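Local atomic coordinates of alpha-glucosidase (Pseudoalteromonas sp. K8, PDB entry 5HQA), a protein that hydrolyses alpha-glucosidic linkages as a glycoside hydrolase of family 97, with a calcium ion in its sugar-binding pocket and activation by chloride. Residues N151-V156 against E437-T442. Residues are numbered along the deposited sequence; the frame is centred on the assembly and turned at random.
Sequences NRYEYV and EPIKDT. With CA (calcium ion), chain C; AC1 (4,6-dideoxy-4-{[(1S,4R,5S,6S)-4,5,6-trihydroxy-3-(hydroxymethyl)cyclohex-2-en-1-yl]amino}-alpha-D-glucopyranose), chain B.
Glu154 and Glu437 meet at the calcium ion, each giving one carboxylate oxygen: Glu154 OE1 and Glu437 OE2 both lie 2.4 Å from the metal. Glu455 and Glu461 add two more carboxylates, and the acarviosine unit of the bound acarbose supplies O3, N4A and O2B, its O3 at 2.3 Å from the calcium. A water ties the same two residues off the metal, accepting from the backbone N of Glu437 at 2.9 Å and donating to Glu154 OE1.

Arg152 NH2 forms a short salt bridge of 2.6 Å to Glu154 OE2, the oxygen not used on the metal. The sugar's O2 comes in near the guanidinium plane and takes a nearly straight hydrogen bond from NH2 (171°), while donating to Glu154 OE2. One face of the guanidinium lies against Glu437 CG, 3.6 Å from NE; the bend of Glu437 at chi2 (75°) then turns its carboxylate toward the calcium, almost perpendicular to the guanidinium. Outside the two loops, that carboxylate's strongest polar partner is Tyr389.

Tyr153 carries the rest of the contact. Its hydroxyl accepts from the backbone N of Lys440 at 3.1 Å and touches Ile439 CD1, and the ring edge meets Pro438 O in plane, 3.2 Å from CE2. Lys440 CB packs by the hydroxyl, while Lys440 NZ hydrogen-bonds to Thr170 OG1 and forms a salt bridge to Glu186. An alanine in place of Tyr153 would probably leave Lys440 N without this acceptor and open a gap beside Pro438 and Ile439.

This is the calcium site in the sugar-binding pocket of a family 97 enzyme, where the N-terminal region's loop before strand 158-161 meets the barrel loop after strand 432-435. The pocket is probably built from both: calcium links Glu154 with Glu437, and Arg152 bonds the sugar.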
# COMPACT_ATOMS: atom_id res chain seq x y z
N ASN A 151 -7.11 11.99 10.58
CA ASN A 151 -7.04 11.73 9.15
C ASN A 151 -6.42 10.37 8.81
O ASN A 151 -5.97 10.19 7.67
CB ASN A 151 -6.28 12.84 8.42
CG ASN A 151 -6.95 13.22 7.11
OD1 ASN A 151 -8.18 13.19 7.01
ND2 ASN A 151 -6.16 13.55 6.09
N ARG A 152 -6.43 9.42 9.74
CA ARG A 152 -6.15 7.99 9.43
C ARG A 152 -4.71 7.88 8.91
O ARG A 152 -3.78 8.30 9.61
CB ARG A 152 -7.22 7.46 8.47
CG ARG A 152 -8.68 7.59 8.94
CD ARG A 152 -9.65 7.23 7.79
NE ARG A 152 -9.17 7.88 6.58
CZ ARG A 152 -9.47 9.11 6.22
NH1 ARG A 152 -10.31 9.83 6.94
NH2 ARG A 152 -8.95 9.62 5.12
N TYR A 153 -4.48 7.29 7.73
CA TYR A 153 -3.14 7.19 7.17
C TYR A 153 -2.77 8.38 6.30
O TYR A 153 -1.64 8.44 5.81
CB TYR A 153 -3.00 5.92 6.32
CG TYR A 153 -3.28 4.61 7.02
CD1 TYR A 153 -2.48 4.16 8.08
CD2 TYR A 153 -4.33 3.78 6.59
CE1 TYR A 153 -2.74 2.94 8.71
CE2 TYR A 153 -4.59 2.57 7.21
CZ TYR A 153 -3.79 2.15 8.27
OH TYR A 153 -4.07 0.94 8.87
N GLU A 154 -3.69 9.32 6.09
CA GLU A 154 -3.49 10.38 5.10
C GLU A 154 -2.80 11.58 5.76
O GLU A 154 -3.40 12.63 6.03
CB GLU A 154 -4.81 10.76 4.44
CG GLU A 154 -5.32 9.67 3.48
CD GLU A 154 -6.70 9.97 2.89
OE1 GLU A 154 -7.06 9.34 1.87
OE2 GLU A 154 -7.41 10.83 3.45
N TYR A 155 -1.50 11.41 6.00
CA TYR A 155 -0.63 12.45 6.55
C TYR A 155 0.64 12.53 5.73
O TYR A 155 1.08 11.53 5.16
CB TYR A 155 -0.25 12.14 8.01
CG TYR A 155 -1.39 12.34 8.98
CD1 TYR A 155 -1.62 13.59 9.54
CD2 TYR A 155 -2.24 11.28 9.32
CE1 TYR A 155 -2.67 13.79 10.43
CE2 TYR A 155 -3.29 11.47 10.20
CZ TYR A 155 -3.50 12.73 10.76
OH TYR A 155 -4.54 12.94 11.64
N VAL A 156 1.26 13.71 5.70
CA VAL A 156 2.61 13.77 5.15
C VAL A 156 3.59 13.26 6.21
O VAL A 156 3.32 13.32 7.41
CB VAL A 156 2.97 15.20 4.68
CG1 VAL A 156 1.99 15.67 3.61
CG2 VAL A 156 3.02 16.17 5.86
N GLU A 437 -9.46 4.69 1.91
CA GLU A 437 -9.55 4.67 3.37
C GLU A 437 -9.55 3.22 3.87
O GLU A 437 -10.52 2.77 4.49
CB GLU A 437 -10.76 5.44 3.89
CG GLU A 437 -10.75 6.90 3.45
CD GLU A 437 -11.13 7.06 1.98
OE1 GLU A 437 -12.15 6.46 1.58
OE2 GLU A 437 -10.39 7.74 1.22
N PRO A 438 -8.48 2.47 3.61
CA PRO A 438 -8.47 1.03 3.86
C PRO A 438 -7.83 0.70 5.19
O PRO A 438 -7.40 1.59 5.93
CB PRO A 438 -7.58 0.51 2.73
CG PRO A 438 -6.49 1.57 2.70
CD PRO A 438 -7.21 2.90 3.00
N ILE A 439 -7.73 -0.60 5.49
CA ILE A 439 -6.69 -1.09 6.38
C ILE A 439 -5.38 -1.10 5.59
O ILE A 439 -5.36 -1.32 4.38
CB ILE A 439 -7.04 -2.49 6.91
CG1 ILE A 439 -5.95 -3.03 7.83
CG2 ILE A 439 -7.26 -3.49 5.75
CD1 ILE A 439 -5.82 -2.27 9.15
N LYS A 440 -4.28 -0.83 6.28
CA LYS A 440 -2.97 -0.88 5.63
C LYS A 440 -2.74 -2.25 5.00
O LYS A 440 -3.29 -3.27 5.44
CB LYS A 440 -1.87 -0.58 6.64
CG LYS A 440 -1.76 -1.66 7.73
CD LYS A 440 -0.93 -1.19 8.92
CE LYS A 440 -0.85 -2.28 9.98
NZ LYS A 440 -0.08 -1.87 11.19
N ASP A 441 -1.96 -2.25 3.92
CA ASP A 441 -1.62 -3.48 3.20
C ASP A 441 -0.70 -4.33 4.08
O ASP A 441 0.29 -3.82 4.63
CB ASP A 441 -0.93 -3.10 1.88
CG ASP A 441 -0.74 -4.29 0.93
OD1 ASP A 441 -0.66 -5.45 1.40
OD2 ASP A 441 -0.66 -4.05 -0.30
N THR A 442 -1.05 -5.61 4.26
CA THR A 442 -0.18 -6.52 5.00
C THR A 442 0.13 -7.77 4.17
O THR A 442 0.48 -8.81 4.74
CB THR A 442 -0.77 -6.89 6.36
OG1 THR A 442 -2.03 -7.55 6.20
CG2 THR A 442 -0.98 -5.63 7.21
CA CA C . -8.87 9.35 0.24
C1 AC1 B . -11.74 13.64 2.87
O2 AC1 B . -10.02 12.53 4.11
C2 AC1 B . -10.99 12.33 3.07
C4A AC1 B . -12.78 9.74 -3.83
C3 AC1 B . -10.35 11.86 1.79
O3 AC1 B . -9.59 10.66 2.03
C4 AC1 B . -11.40 11.66 0.74
N4A AC1 B . -10.91 10.92 -0.47
C5 AC1 B . -11.78 13.10 0.42
O5 AC1 B . -12.51 13.65 1.59
C6 AC1 B . -12.62 13.28 -0.80
C1B AC1 B . -11.78 9.77 -0.91
C2B AC1 B . -11.08 8.98 -2.20
O2B AC1 B . -9.72 8.70 -1.84
C3B AC1 B . -11.21 9.72 -3.39
O3B AC1 B . -10.45 9.17 -4.49
O4 AC1 B . -12.96 10.59 -4.95
C5B AC1 B . -13.66 10.16 -2.77
C7B AC1 B . -13.12 10.14 -1.24
C6B AC1 B . -15.18 10.01 -3.02
O6B AC1 B . -15.49 8.66 -2.94
O HOH W 1 -6.95 6.19 1.86